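Local coordinates for protein invasin homolog AafB, Major fimbrial subunit of aggregative adherence fimbria II AafA chimeric construct (Escherichia coli, PDB 4OR1) that probably acts as a minor pilin of the AAF/II adhesive fimbriae of enteroaggregative bacteria, which take part in adherence and biofilm formation, at residues I50-Y64 with L76-P88. Numbering follows the deposited sequence.
Sequences IQMNARQVEGRPGHY and LWVRLGREGWTSP. With SO4 (sulfate ion), chain C.
Leu-80 points its CD1 methyl between the ring of Tyr-64 and the strand ending at Met-52, 4.1 Å from Tyr-64 CE2 and 4.2 Å from Met-52 CB. Met-52 CB sits over the centre of one face of the Tyr-64 ring, and Met-52 N gives a weak hydrogen bond to Tyr-64 OH. With CG of Met-52 anti to its backbone N (chi1 -166°) and the chain extended beyond, SD runs on to meet Val-78 CG2 at 4.1 Å, the two side chains crossing at about a right angle. Further along, Ile-50 brings CG2 obliquely to the six-membered ring of Trp-85, 3.4 Å from CZ3, and both residues also touch Ile-96. All these groups belong to the AafB part of the fusion, an immunoglobulin-like sandwich: Ile-50, Met-52, Tyr-64, Val-78 and Leu-80 are buried between its two sheets, with Trp-85 partly exposed beside them. Strands 63-67 and 75-80 form a hairpin in one sheet, while strand 47-52 lies in the other; its 50-52 part runs nearly antiparallel to 76-80, 8.7 Å away at the closest approach of the axes. Within the hairpin, Tyr-64 and Val-78 are a hydrogen-bonded pair, joined by Tyr-64 N to Val-78 O and the reverse bond from Val-78 N. Gly-62, the third residue of the type II turn from Arg-60 to His-63, takes Leu-80 N on its carbonyl O at 2.8 Å. On the outer surface of the sheet, His-63 and Arg-79 form a non-hydrogen-bonded pair and lie side by side. Arg-79 CB makes a CH-pi contact 4.1 Å from the imidazole centroid, while Arg-60 CD occupies the opposite face. Asp-112 links their polar ends, accepting from His-63 ND1 and pairing with Arg-79 NH1, which also bridges to Asp-30. In the loop after strand 75-80, Ser-87 OG rests 3.6 Å from Pro-61 CB.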
loop_
_atom_site.group_PDB
_atom_site.type_symbol
_atom_site.label_atom_id
_atom_site.label_comp_id
_atom_site.label_asym_id
_atom_site.label_seq_id
_atom_site.Cartn_x
_atom_site.Cartn_y
_atom_site.Cartn_z
ATOM N N ILE A 50 -4.409 -7.816 1.786
ATOM C CA ILE A 50 -3.423 -6.741 1.865
ATOM C C ILE A 50 -3.978 -5.593 2.708
ATOM O O ILE A 50 -5.161 -5.268 2.621
ATOM C CB ILE A 50 -3.004 -6.274 0.438
ATOM C CG1 ILE A 50 -1.696 -5.529 0.460
ATOM C CG2 ILE A 50 -4.038 -5.411 -0.221
ATOM C CD1 ILE A 50 -0.571 -6.372 0.911
ATOM N N GLN A 51 -3.138 -4.998 3.541
ATOM C CA GLN A 51 -3.547 -3.818 4.305
ATOM C C GLN A 51 -2.339 -2.952 4.537
ATOM O O GLN A 51 -1.209 -3.443 4.531
ATOM C CB GLN A 51 -4.200 -4.196 5.641
ATOM C CG GLN A 51 -3.239 -4.602 6.747
ATOM C CD GLN A 51 -3.936 -4.933 8.061
ATOM O OE1 GLN A 51 -5.162 -4.821 8.191
ATOM N NE2 GLN A 51 -3.147 -5.342 9.048
ATOM N N MET A 52 -2.570 -1.661 4.724
ATOM C CA MET A 52 -1.486 -0.722 4.930
ATOM C C MET A 52 -1.478 -0.388 6.410
ATOM O O MET A 52 -2.534 -0.207 7.000
ATOM C CB MET A 52 -1.749 0.518 4.094
ATOM C CG MET A 52 -0.575 1.421 3.938
ATOM S SD MET A 52 -0.803 2.540 2.545
ATOM C CE MET A 52 0.899 3.072 2.378
ATOM N N ASN A 53 -0.312 -0.332 7.031
ATOM C CA ASN A 53 -0.278 0.007 8.449
ATOM C C ASN A 53 -0.159 1.519 8.593
ATOM O O ASN A 53 0.924 2.070 8.808
ATOM C CB ASN A 53 0.825 -0.757 9.183
ATOM C CG ASN A 53 0.754 -2.257 8.933
ATOM O OD1 ASN A 53 -0.141 -2.959 9.435
ATOM N ND2 ASN A 53 1.689 -2.753 8.139
ATOM N N ALA A 54 -1.302 2.173 8.430
ATOM C CA ALA A 54 -1.417 3.621 8.418
ATOM C C ALA A 54 -2.849 3.911 8.823
ATOM O O ALA A 54 -3.706 3.021 8.721
ATOM C CB ALA A 54 -1.164 4.148 7.027
ATOM N N ARG A 55 -3.131 5.140 9.264
ATOM C CA ARG A 55 -4.515 5.489 9.585
ATOM C C ARG A 55 -5.377 5.391 8.342
ATOM O O ARG A 55 -4.993 5.870 7.267
ATOM C CB ARG A 55 -4.646 6.886 10.181
ATOM C CG ARG A 55 -6.069 7.205 10.606
ATOM C CD ARG A 55 -6.045 7.966 11.901
ATOM N NE ARG A 55 -7.355 8.337 12.426
ATOM C CZ ARG A 55 -8.146 7.530 13.115
ATOM N NH1 ARG A 55 -7.793 6.273 13.328
ATOM N NH2 ARG A 55 -9.302 7.980 13.584
ATOM N N GLN A 56 -6.541 4.770 8.496
ATOM C CA GLN A 56 -7.457 4.602 7.381
ATOM C C GLN A 56 -8.420 5.770 7.328
ATOM O O GLN A 56 -8.806 6.316 8.364
ATOM C CB GLN A 56 -8.237 3.293 7.510
ATOM C CG GLN A 56 -9.036 2.950 6.283
ATOM C CD GLN A 56 -9.961 1.790 6.511
ATOM O OE1 GLN A 56 -9.526 0.647 6.663
ATOM N NE2 GLN A 56 -11.252 2.071 6.525
ATOM N N VAL A 57 -8.808 6.154 6.119
ATOM C CA VAL A 57 -9.867 7.130 5.942
ATOM C C VAL A 57 -11.154 6.522 6.499
ATOM O O VAL A 57 -11.410 5.331 6.297
ATOM C CB VAL A 57 -10.021 7.495 4.469
ATOM C CG1 VAL A 57 -11.271 8.322 4.257
ATOM C CG2 VAL A 57 -8.790 8.247 4.002
ATOM N N GLU A 58 -11.939 7.329 7.212
ATOM C CA GLU A 58 -13.140 6.834 7.901
ATOM C C GLU A 58 -14.079 6.054 6.982
ATOM O O GLU A 58 -14.526 6.578 5.956
ATOM C CB GLU A 58 -13.892 7.990 8.549
ATOM C CG GLU A 58 -15.044 7.595 9.444
ATOM C CD GLU A 58 -15.469 8.737 10.353
ATOM O OE1 GLU A 58 -16.667 8.796 10.716
ATOM O OE2 GLU A 58 -14.600 9.582 10.700
ATOM N N GLY A 59 -14.345 4.803 7.361
ATOM C CA GLY A 59 -15.262 3.926 6.642
ATOM C C GLY A 59 -14.928 3.599 5.190
ATOM O O GLY A 59 -15.820 3.173 4.444
ATOM N N ARG A 60 -13.669 3.797 4.778
ATOM C CA ARG A 60 -13.262 3.556 3.382
ATOM C C ARG A 60 -12.013 2.678 3.274
ATOM O O ARG A 60 -10.886 3.189 3.149
ATOM C CB ARG A 60 -13.054 4.874 2.632
ATOM C CG ARG A 60 -12.868 4.709 1.155
ATOM C CD ARG A 60 -12.636 6.054 0.510
ATOM N NE ARG A 60 -13.551 6.277 -0.602
ATOM C CZ ARG A 60 -13.441 7.269 -1.481
ATOM N NH1 ARG A 60 -12.449 8.137 -1.400
ATOM N NH2 ARG A 60 -14.309 7.379 -2.467
ATOM N N PRO A 61 -12.206 1.352 3.317
ATOM C CA PRO A 61 -11.119 0.400 3.141
ATOM C C PRO A 61 -10.293 0.749 1.903
ATOM O O PRO A 61 -10.853 1.201 0.899
ATOM C CB PRO A 61 -11.865 -0.918 2.897
ATOM C CG PRO A 61 -13.115 -0.769 3.675
ATOM C CD PRO A 61 -13.496 0.672 3.538
ATOM N N GLY A 62 -8.981 0.566 1.980
ATOM C CA GLY A 62 -8.101 0.843 0.846
ATOM C C GLY A 62 -7.529 2.254 0.800
ATOM O O GLY A 62 -6.567 2.510 0.071
ATOM N N HIS A 63 -8.114 3.166 1.580
ATOM C CA HIS A 63 -7.716 4.571 1.575
ATOM C C HIS A 63 -7.087 4.988 2.895
ATOM O O HIS A 63 -7.631 4.719 3.971
ATOM C CB HIS A 63 -8.918 5.452 1.291
ATOM C CG HIS A 63 -9.547 5.193 -0.037
ATOM N ND1 HIS A 63 -9.512 6.109 -1.067
ATOM C CD2 HIS A 63 -10.217 4.115 -0.507
ATOM C CE1 HIS A 63 -10.147 5.606 -2.113
ATOM N NE2 HIS A 63 -10.588 4.400 -1.796
ATOM N N TYR A 64 -5.943 5.661 2.809
ATOM C CA TYR A 64 -5.103 5.866 3.978
ATOM C C TYR A 64 -4.526 7.267 4.069
ATOM O O TYR A 64 -4.419 7.987 3.062
ATOM C CB TYR A 64 -3.970 4.842 3.974
ATOM C CG TYR A 64 -4.435 3.438 4.245
ATOM C CD1 TYR A 64 -4.630 2.996 5.562
ATOM C CD2 TYR A 64 -4.700 2.549 3.191
ATOM C CE1 TYR A 64 -5.074 1.698 5.824
ATOM C CE2 TYR A 64 -5.133 1.243 3.438
ATOM C CZ TYR A 64 -5.318 0.821 4.751
ATOM O OH TYR A 64 -5.755 -0.463 5.003
ATOM N N LEU A 76 -0.117 12.488 3.793
ATOM C CA LEU A 76 -0.173 12.086 2.409
ATOM C C LEU A 76 -1.417 11.226 2.249
ATOM O O LEU A 76 -1.589 10.243 2.970
ATOM C CB LEU A 76 1.069 11.279 2.087
ATOM C CG LEU A 76 1.636 11.400 0.694
ATOM C CD1 LEU A 76 2.328 12.721 0.566
ATOM C CD2 LEU A 76 2.642 10.307 0.515
ATOM N N TRP A 77 -2.295 11.596 1.328
ATOM C CA TRP A 77 -3.519 10.839 1.147
ATOM C C TRP A 77 -3.323 9.882 0.008
ATOM O O TRP A 77 -3.016 10.291 -1.110
ATOM C CB TRP A 77 -4.711 11.769 0.931
ATOM C CG TRP A 77 -5.157 12.400 2.222
ATOM C CD1 TRP A 77 -6.078 11.903 3.104
ATOM C CD2 TRP A 77 -4.657 13.613 2.804
ATOM N NE1 TRP A 77 -6.189 12.737 4.199
ATOM C CE2 TRP A 77 -5.326 13.789 4.047
ATOM C CE3 TRP A 77 -3.706 14.564 2.404
ATOM C CZ2 TRP A 77 -5.085 14.887 4.884
ATOM C CZ3 TRP A 77 -3.459 15.647 3.238
ATOM C CH2 TRP A 77 -4.152 15.803 4.466
ATOM N N VAL A 78 -3.467 8.597 0.295
ATOM C CA VAL A 78 -3.017 7.563 -0.633
ATOM C C VAL A 78 -4.014 6.416 -0.657
ATOM O O VAL A 78 -4.704 6.171 0.342
ATOM C CB VAL A 78 -1.610 7.034 -0.241
ATOM C CG1 VAL A 78 -0.600 8.195 -0.164
ATOM C CG2 VAL A 78 -1.649 6.282 1.078
ATOM N N ARG A 79 -4.101 5.724 -1.791
ATOM C CA ARG A 79 -4.950 4.534 -1.869
ATOM C C ARG A 79 -4.204 3.316 -2.407
ATOM O O ARG A 79 -3.240 3.458 -3.163
ATOM C CB ARG A 79 -6.249 4.802 -2.657
ATOM C CG ARG A 79 -6.053 4.972 -4.138
ATOM C CD ARG A 79 -7.344 5.394 -4.843
ATOM N NE ARG A 79 -7.096 5.594 -6.280
ATOM C CZ ARG A 79 -6.931 6.778 -6.864
ATOM N NH1 ARG A 79 -7.019 7.895 -6.156
ATOM N NH2 ARG A 79 -6.690 6.843 -8.159
ATOM N N LEU A 80 -4.657 2.132 -1.992
ATOM C CA LEU A 80 -4.127 0.863 -2.471
ATOM C C LEU A 80 -4.900 0.338 -3.655
ATOM O O LEU A 80 -5.964 0.844 -3.983
ATOM C CB LEU A 80 -4.234 -0.188 -1.382
ATOM C CG LEU A 80 -3.081 -0.316 -0.392
ATOM C CD1 LEU A 80 -3.475 -1.257 0.716
ATOM C CD2 LEU A 80 -1.830 -0.823 -1.068
ATOM N N GLY A 81 -4.366 -0.706 -4.278
ATOM C CA GLY A 81 -5.105 -1.462 -5.282
ATOM C C GLY A 81 -4.622 -1.205 -6.687
ATOM O O GLY A 81 -4.124 -0.133 -6.987
ATOM N N ARG A 82 -4.764 -2.199 -7.551
ATOM C CA ARG A 82 -4.392 -2.060 -8.949
ATOM C C ARG A 82 -5.492 -2.600 -9.858
ATOM O O ARG A 82 -5.971 -1.889 -10.742
ATOM C CB ARG A 82 -3.055 -2.758 -9.236
ATOM N N GLU A 83 -5.905 -3.844 -9.625
ATOM C CA GLU A 83 -6.809 -4.540 -10.538
ATOM C C GLU A 83 -8.166 -4.890 -9.926
ATOM O O GLU A 83 -9.145 -4.195 -10.187
ATOM C CB GLU A 83 -6.127 -5.780 -11.145
ATOM N N GLY A 84 -8.224 -5.952 -9.116
ATOM C CA GLY A 84 -9.503 -6.548 -8.688
ATOM C C GLY A 84 -9.696 -6.716 -7.189
ATOM O O GLY A 84 -10.262 -7.713 -6.717
ATOM N N TRP A 85 -9.252 -5.720 -6.429
ATOM C CA TRP A 85 -9.364 -5.748 -4.979
ATOM C C TRP A 85 -10.722 -5.264 -4.478
ATOM O O TRP A 85 -11.402 -4.501 -5.167
ATOM C CB TRP A 85 -8.269 -4.889 -4.396
ATOM C CG TRP A 85 -6.931 -5.362 -4.782
ATOM C CD1 TRP A 85 -6.250 -5.036 -5.908
ATOM C CD2 TRP A 85 -6.090 -6.252 -4.045
ATOM N NE1 TRP A 85 -5.029 -5.669 -5.931
ATOM C CE2 TRP A 85 -4.904 -6.417 -4.790
ATOM C CE3 TRP A 85 -6.219 -6.920 -2.821
ATOM C CZ2 TRP A 85 -3.857 -7.233 -4.359
ATOM C CZ3 TRP A 85 -5.173 -7.732 -2.388
ATOM C CH2 TRP A 85 -4.009 -7.879 -3.156
ATOM N N THR A 86 -11.113 -5.694 -3.279
ATOM C CA THR A 86 -12.441 -5.357 -2.747
ATOM C C THR A 86 -12.502 -5.303 -1.215
ATOM O O THR A 86 -11.631 -5.849 -0.537
ATOM C CB THR A 86 -13.526 -6.351 -3.248
ATOM O OG1 THR A 86 -13.450 -7.560 -2.493
ATOM C CG2 THR A 86 -13.329 -6.694 -4.712
ATOM N N SER A 87 -13.547 -4.654 -0.692
ATOM C CA SER A 87 -13.782 -4.549 0.757
ATOM C C SER A 87 -14.460 -5.788 1.313
ATOM O O SER A 87 -15.584 -6.116 0.920
ATOM C CB SER A 87 -14.654 -3.343 1.107
ATOM O OG SER A 87 -14.227 -2.172 0.448
ATOM N N PRO A 88 -13.810 -6.453 2.276
ATOM C CA PRO A 88 -14.359 -7.653 2.925
ATOM C C PRO A 88 -15.589 -7.349 3.801
ATOM O O PRO A 88 -16.458 -8.210 3.985
ATOM C CB PRO A 88 -13.195 -8.133 3.790
ATOM C CG PRO A 88 -12.447 -6.885 4.130
ATOM C CD PRO A 88 -12.590 -5.973 2.947
HETATM S S SO4 C . -7.103 3.077 12.402
HETATM O O1 SO4 C . -6.177 2.046 11.947
HETATM O O2 SO4 C . -6.880 3.382 13.816
HETATM O O3 SO4 C . -6.885 4.275 11.597
HETATM O O4 SO4 C . -8.465 2.604 12.174
#